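Local coordinates for DNA damage response protein Rtt109, putative (Neosartorya fumigata, PDB 5ZB9) that probably acetylates histone H3 with acetyl-CoA as donor, in nucleosome assembly and the DNA damage response, at residues L38-P43 with P251-V256; I72-E77 with S92-T97; N144-P149 with F430-D435; I269-E274 with G289-V294. All blocks are in the same frame, centred on the assembly; numbering follows the deposited sequence.

How the contacts relate
From the N terminus, the loop 38-43 that follows strand 22-35 opens contact 1, which closes only at residues 251-256. Nested in that long loop is contact 2, where strands 71-82 and 86-96 pair as neighbours in the central sheet. Contact 3 starts at 144-149, before contact 1 has closed, and ends at 430-435, so these two cross. Contact 4, 269-274 with 289-294, lies nested within contact 3 and comes after contact 1. In space they form two touching pairs: contacts 2 and 3 join the sheet to the end of helix 421-432, while contacts 1 and 4 share the Arg253 to Asp272 salt bridge, across the protein from contact 2.

Contact 1. Residues L38-P43 with P251-V256; sequences LFAAPP and PPRCLV
Arg253 reaches the backbone at Ala40 and Ala41, and it is the side chain to follow. Its CB lies against the indole of Trp291, and CD comes close to the carbonyl oxygen of Gly289. The chain bends at chi3 (-52°), which turns one guanidinium face to the Ala40 methyl; NE makes a salt bridge to Asp272. CZ, NH1 and NH2 all sit by that methyl, and NH1 comes closest, 3.6 Å from Ala40 CB. NH1 does not bond directly to Ala41 O. Two waters lying in the guanidinium plane bridge them instead, each accepting from NH1 and donating to that carbonyl; in one of these bridges Arg253 NH1 lies 2.7 Å from the water O.

A third water ties the backbones together: it accepts from Ala40 N and donates to Arg253 O and Val256 O. Beside it, Phe39 brings a ring edge to the carbonyls, with CD1 3.3 Å from Cys254 O. Cys254 packs against the other end of the loop, its CB 3.3 Å from Ala40 O and its SG 3.6 Å from Pro42 CA. Further along, Pro43 and Pro251 meet tip to tip, CD to CG at 4.1 Å.

Two overlapping beta turns shape segment 251-256, Cys254 N bonding to Pro251 O and Leu255 N to Pro252 O. This is loop-on-loop packing with water-mediated polar links: it joins the loop between strands 22-35 and 50-61 to the one leading into helix 266-272, away from the CoA site of this Rtt109 acetyltransferase fold.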
loop_
_atom_site.group_PDB
_atom_site.type_symbol
_atom_site.label_atom_id
_atom_site.label_comp_id
_atom_site.label_asym_id
_atom_site.label_seq_id
_atom_site.Cartn_x
_atom_site.Cartn_y
_atom_site.Cartn_z
ATOM N N LEU A 38 10.153 -4.797 8.856
ATOM C CA LEU A 38 9.703 -5.342 7.584
ATOM C C LEU A 38 10.665 -6.407 7.061
ATOM O O LEU A 38 10.249 -7.389 6.449
ATOM C CB LEU A 38 9.546 -4.226 6.548
ATOM C CG LEU A 38 8.341 -3.310 6.734
ATOM C CD1 LEU A 38 8.332 -2.216 5.681
ATOM C CD2 LEU A 38 7.052 -4.115 6.687
ATOM N N PHE A 39 11.954 -6.204 7.296
ATOM C CA PHE A 39 12.957 -7.172 6.867
ATOM C C PHE A 39 13.552 -7.930 8.048
ATOM O O PHE A 39 13.894 -7.333 9.068
ATOM C CB PHE A 39 14.073 -6.477 6.092
ATOM C CG PHE A 39 13.603 -5.789 4.853
ATOM C CD1 PHE A 39 13.622 -6.444 3.634
ATOM C CD2 PHE A 39 13.132 -4.483 4.905
ATOM C CE1 PHE A 39 13.182 -5.811 2.486
ATOM C CE2 PHE A 39 12.694 -3.842 3.764
ATOM C CZ PHE A 39 12.719 -4.503 2.554
ATOM N N ALA A 40 13.666 -9.244 7.908
ATOM C CA ALA A 40 14.360 -10.057 8.901
ATOM C C ALA A 40 15.848 -9.696 8.940
ATOM O O ALA A 40 16.461 -9.420 7.899
ATOM C CB ALA A 40 14.177 -11.540 8.606
ATOM N N ALA A 41 16.418 -9.687 10.144
ATOM C CA ALA A 41 17.837 -9.389 10.327
ATOM C C ALA A 41 18.702 -10.537 9.845
ATOM O O ALA A 41 18.345 -11.703 10.017
ATOM C CB ALA A 41 18.140 -9.090 11.790
ATOM N N PRO A 42 19.846 -10.213 9.232
ATOM C CA PRO A 42 20.828 -11.232 8.854
ATOM C C PRO A 42 21.465 -11.816 10.110
ATOM O O PRO A 42 21.355 -11.200 11.173
ATOM C CB PRO A 42 21.857 -10.455 8.020
ATOM C CG PRO A 42 21.277 -9.088 7.822
ATOM C CD PRO A 42 20.322 -8.855 8.937
ATOM N N PRO A 43 22.118 -12.983 10.001
ATOM C CA PRO A 43 22.773 -13.556 11.185
ATOM C C PRO A 43 23.786 -12.593 11.808
ATOM O O PRO A 43 24.583 -11.990 11.089
ATOM C CB PRO A 43 23.471 -14.804 10.636
ATOM C CG PRO A 43 23.525 -14.613 9.148
ATOM C CD PRO A 43 22.322 -13.805 8.797
ATOM N N PRO A 251 21.209 -13.578 3.305
ATOM C CA PRO A 251 20.330 -14.697 2.929
ATOM C C PRO A 251 18.972 -14.212 2.418
ATOM O O PRO A 251 18.481 -13.184 2.892
ATOM C CB PRO A 251 20.169 -15.477 4.235
ATOM C CG PRO A 251 21.314 -15.058 5.078
ATOM C CD PRO A 251 21.599 -13.641 4.723
ATOM N N PRO A 252 18.377 -14.939 1.459
ATOM C CA PRO A 252 17.127 -14.507 0.820
ATOM C C PRO A 252 16.036 -14.128 1.826
ATOM O O PRO A 252 15.274 -13.204 1.559
ATOM C CB PRO A 252 16.715 -15.732 -0.000
ATOM C CG PRO A 252 17.999 -16.428 -0.287
ATOM C CD PRO A 252 18.861 -16.219 0.916
ATOM N N ARG A 253 15.989 -14.798 2.975
ATOM C CA ARG A 253 14.967 -14.518 3.981
ATOM C C ARG A 253 15.028 -13.088 4.517
ATOM O O ARG A 253 14.098 -12.633 5.180
ATOM C CB ARG A 253 15.075 -15.508 5.148
ATOM C CG ARG A 253 16.322 -15.356 6.016
ATOM C CD ARG A 253 16.281 -16.324 7.191
ATOM N NE ARG A 253 15.025 -16.202 7.913
ATOM C CZ ARG A 253 14.838 -15.378 8.935
ATOM N NH1 ARG A 253 15.842 -14.622 9.366
ATOM N NH2 ARG A 253 13.652 -15.314 9.529
ATOM N N CYS A 254 16.123 -12.389 4.232
ATOM C CA CYS A 254 16.320 -11.022 4.711
ATOM C C CYS A 254 16.003 -9.983 3.645
ATOM O O CYS A 254 15.973 -8.786 3.927
ATOM C CB CYS A 254 17.767 -10.817 5.179
ATOM S SG CYS A 254 18.387 -12.030 6.362
ATOM N N LEU A 255 15.779 -10.444 2.420
ATOM C CA LEU A 255 15.713 -9.550 1.276
ATOM C C LEU A 255 14.286 -9.205 0.847
ATOM O O LEU A 255 14.097 -8.368 -0.023
ATOM C CB LEU A 255 16.473 -10.172 0.105
ATOM C CG LEU A 255 17.920 -10.548 0.442
ATOM C CD1 LEU A 255 18.654 -11.077 -0.785
ATOM C CD2 LEU A 255 18.661 -9.365 1.057
ATOM N N VAL A 256 13.295 -9.853 1.460
ATOM C CA VAL A 256 11.883 -9.657 1.113
ATOM C C VAL A 256 11.082 -9.065 2.277
ATOM O O VAL A 256 11.189 -9.535 3.403
ATOM C CB VAL A 256 11.238 -10.986 0.694
ATOM C CG1 VAL A 256 9.805 -10.770 0.250
ATOM C CG2 VAL A 256 12.049 -11.639 -0.409
HETATM O O HOH W 1 12.577 -10.431 5.425
HETATM O O HOH W 2 16.240 -12.991 11.437
HETATM O O HOH W 3 18.748 -14.415 9.017
#

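Contact 2. Residues I72-E77 with S92-T97; sequences IIFGIE and SKADST
Glu77 OE2 takes the hydroxyl of Ser92 at 2.7 Å from OG, approached on the anti side of the carboxylate, and also forms a salt bridge with Lys93 NZ at 3.2 Å, weak as a hydrogen bond. The Glu77 and Lys93 side chains are both extended and lie side by side, pointing the same way; with Glu77 CG anti to the backbone N (chi1 -177°), OE2 is carried out alongside Lys93 to Ser92 OG. Glu77 OE1 bonds to Tyr424, and the Lys93 ammonium makes a cation-pi contact with Tyr146. All this sits at a classic beta bulge of an antiparallel beta hairpin, strands 71-82 and 86-96, where Ser92 and Lys93 both face Glu77.

Beyond the bulge, Gly75 and Asp95 form a hydrogen-bonded pair, Gly75 N to Asp95 O 2.9 Å and Asp95 N to Gly75 O 3.0 Å. At the far end, Thr97 OG1 donates to Ile72 O in the carbonyl plane, on a lone pair, and Thr97 N makes a long bond to Ile73 O, at 3.3 Å.

Phe74, Ile76, Ala94 and Ser96 share one face, which packs on helix 111-127; Ala94 and Ser96 belong to the CoA binding site, although CoA is absent from this model. Ala94 CB lies 4.4 Å from Ile76 CG1 and 4.3 Å from Phe74 CZ. On the same phenyl ring, Phe74 CD1 comes obliquely to 3.1 Å from Asp95 O.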
loop_
_atom_site.group_PDB
_atom_site.type_symbol
_atom_site.label_atom_id
_atom_site.label_comp_id
_atom_site.label_asym_id
_atom_site.label_seq_id
_atom_site.Cartn_x
_atom_site.Cartn_y
_atom_site.Cartn_z
ATOM N N ILE A 72 -21.616 4.068 3.488
ATOM C CA ILE A 72 -20.224 3.861 3.124
ATOM C C ILE A 72 -20.116 3.163 1.772
ATOM O O ILE A 72 -20.771 2.153 1.536
ATOM C CB ILE A 72 -19.492 3.031 4.195
ATOM C CG1 ILE A 72 -19.268 3.870 5.451
ATOM C CG2 ILE A 72 -18.168 2.514 3.665
ATOM C CD1 ILE A 72 -18.701 3.075 6.599
ATOM N N ILE A 73 -19.289 3.700 0.883
ATOM C CA ILE A 73 -19.098 3.079 -0.421
ATOM C C ILE A 73 -17.706 2.478 -0.601
ATOM O O ILE A 73 -17.489 1.667 -1.500
ATOM C CB ILE A 73 -19.336 4.079 -1.560
ATOM C CG1 ILE A 73 -18.339 5.235 -1.461
ATOM C CG2 ILE A 73 -20.767 4.573 -1.534
ATOM C CD1 ILE A 73 -18.182 6.007 -2.742
ATOM N N PHE A 74 -16.764 2.864 0.251
ATOM C CA PHE A 74 -15.386 2.455 0.049
ATOM C C PHE A 74 -14.583 2.577 1.327
ATOM O O PHE A 74 -14.777 3.505 2.101
ATOM C CB PHE A 74 -14.743 3.296 -1.056
ATOM C CG PHE A 74 -13.384 2.813 -1.478
ATOM C CD1 PHE A 74 -13.236 1.594 -2.132
ATOM C CD2 PHE A 74 -12.254 3.583 -1.244
ATOM C CE1 PHE A 74 -11.979 1.142 -2.533
ATOM C CE2 PHE A 74 -10.999 3.144 -1.645
ATOM C CZ PHE A 74 -10.861 1.920 -2.290
ATOM N N GLY A 75 -13.683 1.629 1.544
ATOM C CA GLY A 75 -12.797 1.681 2.688
ATOM C C GLY A 75 -11.390 1.285 2.287
ATOM O O GLY A 75 -11.192 0.293 1.577
ATOM N N ILE A 76 -10.403 2.057 2.724
ATOM C CA ILE A 76 -9.026 1.710 2.413
ATOM C C ILE A 76 -8.132 1.918 3.625
ATOM O O ILE A 76 -8.131 2.994 4.238
ATOM C CB ILE A 76 -8.498 2.514 1.193
ATOM C CG1 ILE A 76 -7.031 2.209 0.942
ATOM C CG2 ILE A 76 -8.730 4.019 1.358
ATOM C CD1 ILE A 76 -6.538 2.757 -0.368
ATOM N N GLU A 77 -7.405 0.865 3.998
ATOM C CA GLU A 77 -6.444 0.963 5.086
ATOM C C GLU A 77 -5.036 1.006 4.529
ATOM O O GLU A 77 -4.682 0.230 3.645
ATOM C CB GLU A 77 -6.576 -0.200 6.069
ATOM C CG GLU A 77 -5.628 -0.072 7.265
ATOM C CD GLU A 77 -5.761 -1.210 8.271
ATOM O OE1 GLU A 77 -6.066 -0.930 9.453
ATOM O OE2 GLU A 77 -5.547 -2.381 7.889
ATOM N N SER A 92 -3.059 -2.187 3.061
ATOM C CA SER A 92 -3.375 -3.450 3.707
ATOM C C SER A 92 -4.783 -3.912 3.377
ATOM O O SER A 92 -5.044 -5.108 3.310
ATOM C CB SER A 92 -3.202 -3.343 5.219
ATOM O OG SER A 92 -3.970 -2.278 5.742
ATOM N N LYS A 93 -5.686 -2.962 3.154
ATOM C CA LYS A 93 -7.094 -3.274 2.905
ATOM C C LYS A 93 -7.715 -2.280 1.936
ATOM O O LYS A 93 -7.415 -1.084 1.975
ATOM C CB LYS A 93 -7.898 -3.267 4.218
ATOM C CG LYS A 93 -7.530 -4.353 5.212
ATOM C CD LYS A 93 -8.047 -4.036 6.620
ATOM C CE LYS A 93 -7.490 -5.036 7.628
ATOM N NZ LYS A 93 -7.576 -4.556 9.033
ATOM N N ALA A 94 -8.598 -2.771 1.082
ATOM C CA ALA A 94 -9.355 -1.908 0.187
ATOM C C ALA A 94 -10.567 -2.663 -0.314
ATOM O O ALA A 94 -10.433 -3.655 -1.022
ATOM C CB ALA A 94 -8.501 -1.437 -0.973
ATOM N N ASP A 95 -11.751 -2.206 0.072
ATOM C CA ASP A 95 -12.979 -2.860 -0.348
ATOM C C ASP A 95 -14.048 -1.833 -0.648
ATOM O O ASP A 95 -13.975 -0.698 -0.182
ATOM C CB ASP A 95 -13.471 -3.832 0.728
ATOM C CG ASP A 95 -14.157 -5.063 0.138
ATOM O OD1 ASP A 95 -14.353 -5.110 -1.101
ATOM O OD2 ASP A 95 -14.500 -5.982 0.917
ATOM N N SER A 96 -15.032 -2.229 -1.443
ATOM C CA SER A 96 -16.201 -1.396 -1.688
ATOM C C SER A 96 -17.404 -2.101 -1.098
ATOM O O SER A 96 -17.307 -3.254 -0.694
ATOM C CB SER A 96 -16.407 -1.151 -3.175
ATOM O OG SER A 96 -16.687 -2.374 -3.826
ATOM N N THR A 97 -18.535 -1.413 -1.043
ATOM C CA THR A 97 -19.732 -2.011 -0.471
ATOM C C THR A 97 -20.717 -2.363 -1.572
ATOM O O THR A 97 -21.523 -3.275 -1.430
ATOM C CB THR A 97 -20.400 -1.077 0.541
ATOM O OG1 THR A 97 -20.647 0.193 -0.074
ATOM C CG2 THR A 97 -19.506 -0.884 1.743
#

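Contact 3. Residues N144-P149 with F430-D435; sequences NQYLFP and FLIDQD
Ile432, in the last turn of helix 421-432, is the bump that settles into the hollow formed by loop 144-149; the motif is a loop packed against a helix's C-terminal end. Its branches take different walls: CD1 touches Tyr146 CB at 3.8 Å, while CG2 lies near Tyr146 O and reaches Pro149 CG at 4.2 Å. In return, the Pro149 ring fills the dip beside the helix end, with CG only 3.0 Å from Ile432 O, a tight fit.

One residue back, Leu431 brings its fork to Phe148 CE1, CD2 at 3.8 Å, the side chains crossing obliquely. Leu147 CB covers one face of that phenyl ring, 3.7 Å above the plane, and Phe436 meets the ring edge-to-face. Phe148 and Leu431 both also rest on Ile72 of strand 71-82. Phe148 touches Asp95 and Thr97 too, its side chain about 6 Å from that of Ser96 at nearest atoms, so the loop backs the strand carrying that CoA-site residue. The Tyr146 hydroxyl bonds to Asp261.

Within the helix segment, Gln434 folds back so that its NE2 donates to Phe430 O at 2.9 Å, while the same nitrogen sits above one face of the Phe430 ring, offset toward its rim.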
loop_
_atom_site.group_PDB
_atom_site.type_symbol
_atom_site.label_atom_id
_atom_site.label_comp_id
_atom_site.label_asym_id
_atom_site.label_seq_id
_atom_site.Cartn_x
_atom_site.Cartn_y
_atom_site.Cartn_z
ATOM N N ASN A 144 -11.102 -12.362 0.224
ATOM C CA ASN A 144 -12.093 -12.068 1.253
ATOM C C ASN A 144 -11.658 -10.898 2.126
ATOM O O ASN A 144 -11.344 -11.095 3.304
ATOM C CB ASN A 144 -12.336 -13.298 2.133
ATOM C CG ASN A 144 -12.379 -14.594 1.337
ATOM O OD1 ASN A 144 -13.110 -14.710 0.351
ATOM N ND2 ASN A 144 -11.586 -15.575 1.761
ATOM N N GLN A 145 -11.618 -9.697 1.547
ATOM C CA GLN A 145 -11.270 -8.491 2.296
ATOM C C GLN A 145 -12.122 -8.412 3.569
ATOM O O GLN A 145 -13.330 -8.671 3.533
ATOM C CB GLN A 145 -11.463 -7.233 1.434
ATOM C CG GLN A 145 -10.581 -7.160 0.177
ATOM C CD GLN A 145 -9.240 -6.444 0.402
ATOM O OE1 GLN A 145 -8.949 -5.958 1.497
ATOM N NE2 GLN A 145 -8.421 -6.378 -0.647
ATOM N N TYR A 146 -11.477 -8.097 4.689
ATOM C CA TYR A 146 -12.144 -8.001 5.986
ATOM C C TYR A 146 -13.366 -7.089 5.948
ATOM O O TYR A 146 -14.442 -7.437 6.439
ATOM C CB TYR A 146 -11.182 -7.456 7.051
ATOM C CG TYR A 146 -9.982 -8.319 7.373
ATOM C CD1 TYR A 146 -9.908 -9.011 8.577
ATOM C CD2 TYR A 146 -8.910 -8.420 6.491
ATOM C CE1 TYR A 146 -8.808 -9.795 8.889
ATOM C CE2 TYR A 146 -7.805 -9.201 6.792
ATOM C CZ TYR A 146 -7.760 -9.886 7.993
ATOM O OH TYR A 146 -6.667 -10.666 8.301
ATOM N N LEU A 147 -13.174 -5.933 5.323
ATOM C CA LEU A 147 -13.911 -4.717 5.642
ATOM C C LEU A 147 -15.421 -4.816 5.755
ATOM O O LEU A 147 -15.968 -4.523 6.809
ATOM C CB LEU A 147 -13.567 -3.637 4.620
ATOM C CG LEU A 147 -12.231 -2.961 4.911
ATOM C CD1 LEU A 147 -12.064 -1.735 4.035
ATOM C CD2 LEU A 147 -12.129 -2.599 6.386
ATOM N N PHE A 148 -16.098 -5.202 4.686
ATOM C CA PHE A 148 -17.553 -5.057 4.660
ATOM C C PHE A 148 -18.288 -6.380 4.459
ATOM O O PHE A 148 -18.586 -6.769 3.331
ATOM C CB PHE A 148 -17.948 -4.059 3.571
ATOM C CG PHE A 148 -17.227 -2.751 3.673
ATOM C CD1 PHE A 148 -17.364 -1.959 4.805
ATOM C CD2 PHE A 148 -16.409 -2.309 2.642
ATOM C CE1 PHE A 148 -16.704 -0.747 4.912
ATOM C CE2 PHE A 148 -15.751 -1.094 2.739
ATOM C CZ PHE A 148 -15.896 -0.314 3.882
ATOM N N PRO A 149 -18.594 -7.069 5.566
ATOM C CA PRO A 149 -19.233 -8.384 5.477
ATOM C C PRO A 149 -20.674 -8.302 4.990
ATOM O O PRO A 149 -21.441 -7.418 5.380
ATOM C CB PRO A 149 -19.170 -8.900 6.920
ATOM C CG PRO A 149 -18.077 -8.098 7.555
ATOM C CD PRO A 149 -18.239 -6.740 6.955
ATOM N N PHE A 430 -15.214 -2.812 14.921
ATOM C CA PHE A 430 -16.624 -2.441 14.971
ATOM C C PHE A 430 -17.216 -2.448 13.567
ATOM O O PHE A 430 -18.313 -2.958 13.343
ATOM C CB PHE A 430 -16.808 -1.063 15.613
ATOM C CG PHE A 430 -18.248 -0.674 15.812
ATOM C CD1 PHE A 430 -18.901 -0.959 17.008
ATOM C CD2 PHE A 430 -18.954 -0.027 14.807
ATOM C CE1 PHE A 430 -20.224 -0.606 17.193
ATOM C CE2 PHE A 430 -20.287 0.322 14.983
ATOM C CZ PHE A 430 -20.921 0.034 16.178
ATOM N N LEU A 431 -16.474 -1.882 12.623
ATOM C CA LEU A 431 -16.921 -1.793 11.244
ATOM C C LEU A 431 -17.095 -3.180 10.641
ATOM O O LEU A 431 -18.062 -3.447 9.931
ATOM C CB LEU A 431 -15.926 -0.971 10.419
ATOM C CG LEU A 431 -16.267 -0.718 8.947
ATOM C CD1 LEU A 431 -17.657 -0.092 8.800
ATOM C CD2 LEU A 431 -15.200 0.159 8.295
ATOM N N ILE A 432 -16.147 -4.060 10.934
ATOM C CA ILE A 432 -16.177 -5.420 10.420
ATOM C C ILE A 432 -17.358 -6.192 11.010
ATOM O O ILE A 432 -17.925 -7.056 10.356
ATOM C CB ILE A 432 -14.853 -6.154 10.726
ATOM C CG1 ILE A 432 -13.688 -5.446 10.036
ATOM C CG2 ILE A 432 -14.915 -7.606 10.282
ATOM C CD1 ILE A 432 -12.339 -6.049 10.360
ATOM N N ASP A 433 -17.747 -5.859 12.235
ATOM C CA ASP A 433 -18.866 -6.538 12.887
ATOM C C ASP A 433 -20.239 -6.090 12.385
ATOM O O ASP A 433 -21.258 -6.528 12.918
ATOM C CB ASP A 433 -18.809 -6.332 14.403
ATOM C CG ASP A 433 -17.608 -7.006 15.044
ATOM O OD1 ASP A 433 -16.996 -7.891 14.399
ATOM O OD2 ASP A 433 -17.279 -6.650 16.201
ATOM N N GLN A 434 -20.280 -5.224 11.376
ATOM C CA GLN A 434 -21.555 -4.683 10.917
ATOM C C GLN A 434 -22.088 -5.448 9.718
ATOM O O GLN A 434 -21.498 -6.435 9.295
ATOM C CB GLN A 434 -21.423 -3.196 10.581
ATOM C CG GLN A 434 -20.892 -2.368 11.733
ATOM C CD GLN A 434 -21.740 -2.497 12.989
ATOM O OE1 GLN A 434 -22.956 -2.331 12.942
ATOM N NE2 GLN A 434 -21.101 -2.791 14.114
ATOM N N ASP A 435 -23.209 -4.977 9.175
ATOM C CA ASP A 435 -23.862 -5.673 8.077
ATOM C C ASP A 435 -24.098 -4.741 6.896
ATOM O O ASP A 435 -24.521 -3.601 7.056
ATOM C CB ASP A 435 -25.186 -6.293 8.541
ATOM C CG ASP A 435 -24.981 -7.525 9.417
ATOM O OD1 ASP A 435 -23.894 -8.140 9.347
ATOM O OD2 ASP A 435 -25.913 -7.884 10.172
#

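Contact 4. Residues I269-E274 with G289-V294; sequences IDLDDE and GHWRSV
Leu271 spans one face of the Trp291 indole, the two side chains crossing at about a right angle. CB sits 3.3 Å from the centroid of the five-membered ring, only 9° off its normal, a close CH-pi contact, while CD1 spreads over the six-membered ring and approaches CZ3 at 3.7 Å. The other methyl, CD2, turns aside to Val294 CG2, also at 3.7 Å, and lies beside the Ser293 hydroxyl.

The indole's edge is fixed as well. Trp291 NE1 donates to Asp272 OD1 at 3.0 Å and 166°, with the oxygen nearly in the ring plane and met on its anti side. That oxygen also makes a salt bridge to Arg253, and OD2 pairs with Arg258, so the carboxylate holds the ring while two arginines hold the carboxylate.

The loop links helix 266-272 to helix 297-304, and its 289-294 part packs against residues 271-274. Leu271, Trp291 and Val294 all pack on Phe300 of the second helix.

Glu274, two residues on from Asp272, grips the loop's backbone through its extended chain. OE1 accepts from Ser293 N (2.8 Å) on the syn side, and more weakly from Arg292 N (3.0 Å). OE2 uses its syn lone pair for the hydroxyl of Ser293, OG at 2.7 Å. The guanidinium of Arg292 stacks over the Glu274 side chain, CB and CG against one face and the two flat groups 21° apart. Its salt bridge, NH1 to Glu274 OE2, is long at 4.0 Å, with the oxygen well outside the guanidinium plane and no N-H aimed at it.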
loop_
_atom_site.group_PDB
_atom_site.type_symbol
_atom_site.label_atom_id
_atom_site.label_comp_id
_atom_site.label_asym_id
_atom_site.label_seq_id
_atom_site.Cartn_x
_atom_site.Cartn_y
_atom_site.Cartn_z
ATOM N N ILE A 269 7.273 -17.509 5.826
ATOM C CA ILE A 269 7.110 -18.102 7.138
ATOM C C ILE A 269 7.232 -19.631 7.063
ATOM O O ILE A 269 7.844 -20.245 7.939
ATOM C CB ILE A 269 5.765 -17.659 7.750
ATOM C CG1 ILE A 269 5.888 -16.208 8.230
ATOM C CG2 ILE A 269 5.332 -18.574 8.888
ATOM C CD1 ILE A 269 4.562 -15.550 8.546
ATOM N N ASP A 270 6.688 -20.227 6.003
ATOM C CA ASP A 270 6.843 -21.656 5.750
ATOM C C ASP A 270 8.289 -22.035 5.502
ATOM O O ASP A 270 8.755 -23.081 5.958
ATOM C CB ASP A 270 6.005 -22.092 4.549
ATOM C CG ASP A 270 4.544 -22.221 4.881
ATOM O OD1 ASP A 270 4.168 -21.872 6.018
ATOM O OD2 ASP A 270 3.767 -22.661 4.005
ATOM N N LEU A 271 8.993 -21.200 4.751
ATOM C CA LEU A 271 10.393 -21.460 4.470
ATOM C C LEU A 271 11.218 -21.287 5.747
ATOM O O LEU A 271 12.112 -22.081 6.012
ATOM C CB LEU A 271 10.910 -20.540 3.366
ATOM C CG LEU A 271 10.328 -20.720 1.967
ATOM C CD1 LEU A 271 10.657 -19.510 1.113
ATOM C CD2 LEU A 271 10.856 -21.990 1.322
ATOM N N ASP A 272 10.907 -20.261 6.538
ATOM C CA ASP A 272 11.601 -20.043 7.807
ATOM C C ASP A 272 11.489 -21.266 8.717
ATOM O O ASP A 272 12.413 -21.573 9.463
ATOM C CB ASP A 272 11.054 -18.809 8.533
ATOM C CG ASP A 272 11.668 -17.502 8.031
ATOM O OD1 ASP A 272 12.598 -17.535 7.188
ATOM O OD2 ASP A 272 11.224 -16.432 8.499
ATOM N N ASP A 273 10.363 -21.968 8.647
ATOM C CA ASP A 273 10.162 -23.147 9.475
ATOM C C ASP A 273 10.980 -24.363 9.002
ATOM O O ASP A 273 10.996 -25.396 9.662
ATOM C CB ASP A 273 8.678 -23.505 9.530
ATOM C CG ASP A 273 8.263 -24.063 10.893
ATOM O OD1 ASP A 273 8.564 -23.408 11.920
ATOM O OD2 ASP A 273 7.648 -25.156 10.941
ATOM N N GLU A 274 11.655 -24.246 7.864
ATOM C CA GLU A 274 12.605 -25.275 7.448
ATOM C C GLU A 274 13.921 -25.111 8.210
ATOM O O GLU A 274 14.738 -26.028 8.253
ATOM C CB GLU A 274 12.867 -25.220 5.940
ATOM C CG GLU A 274 11.640 -25.433 5.072
ATOM C CD GLU A 274 11.943 -25.370 3.574
ATOM O OE1 GLU A 274 13.101 -25.085 3.192
ATOM O OE2 GLU A 274 11.018 -25.613 2.773
ATOM N N GLY A 289 20.830 -18.900 8.366
ATOM C CA GLY A 289 19.599 -18.309 7.890
ATOM C C GLY A 289 19.240 -18.794 6.499
ATOM O O GLY A 289 18.436 -18.176 5.807
ATOM N N HIS A 290 19.838 -19.904 6.079
ATOM C CA HIS A 290 19.566 -20.440 4.755
ATOM C C HIS A 290 18.457 -21.477 4.802
ATOM O O HIS A 290 18.472 -22.392 5.622
ATOM C CB HIS A 290 20.823 -21.046 4.142
ATOM C CG HIS A 290 21.873 -20.038 3.795
ATOM N ND1 HIS A 290 23.201 -20.371 3.637
ATOM C CD2 HIS A 290 21.791 -18.706 3.567
ATOM C CE1 HIS A 290 23.891 -19.288 3.328
ATOM N NE2 HIS A 290 23.060 -18.263 3.277
ATOM N N TRP A 291 17.489 -21.317 3.911
ATOM C CA TRP A 291 16.398 -22.256 3.775
ATOM C C TRP A 291 16.857 -23.574 3.174
ATOM O O TRP A 291 17.911 -23.651 2.538
ATOM C CB TRP A 291 15.310 -21.667 2.895
ATOM C CG TRP A 291 14.619 -20.471 3.444
ATOM C CD1 TRP A 291 14.200 -20.275 4.719
ATOM C CD2 TRP A 291 14.238 -19.301 2.707
ATOM N NE1 TRP A 291 13.573 -19.054 4.828
ATOM C CE2 TRP A 291 13.587 -18.438 3.603
ATOM C CE3 TRP A 291 14.383 -18.906 1.372
ATOM C CZ2 TRP A 291 13.072 -17.209 3.207
ATOM C CZ3 TRP A 291 13.886 -17.685 0.987
ATOM C CH2 TRP A 291 13.246 -16.847 1.899
ATOM N N ARG A 292 16.035 -24.603 3.345
ATOM C CA ARG A 292 16.345 -25.919 2.806
ATOM C C ARG A 292 15.969 -26.004 1.330
ATOM O O ARG A 292 16.795 -26.354 0.489
ATOM C CB ARG A 292 15.618 -27.010 3.604
ATOM C CG ARG A 292 15.927 -28.428 3.142
ATOM C CD ARG A 292 15.199 -29.483 3.971
ATOM N NE ARG A 292 13.750 -29.389 3.832
ATOM C CZ ARG A 292 12.925 -29.139 4.843
ATOM N NH1 ARG A 292 11.615 -29.068 4.626
ATOM N NH2 ARG A 292 13.412 -28.965 6.073
ATOM N N SER A 293 14.725 -25.660 1.015
ATOM C CA SER A 293 14.208 -25.862 -0.333
ATOM C C SER A 293 14.415 -24.675 -1.276
ATOM O O SER A 293 14.305 -24.837 -2.486
ATOM C CB SER A 293 12.724 -26.206 -0.269
ATOM O OG SER A 293 11.985 -25.155 0.317
ATOM N N VAL A 294 14.706 -23.493 -0.739
ATOM C CA VAL A 294 14.932 -22.311 -1.578
ATOM C C VAL A 294 16.272 -21.654 -1.248
ATOM O O VAL A 294 16.523 -21.295 -0.092
ATOM C CB VAL A 294 13.798 -21.267 -1.420
ATOM C CG1 VAL A 294 14.192 -19.943 -2.064
ATOM C CG2 VAL A 294 12.500 -21.785 -2.015
#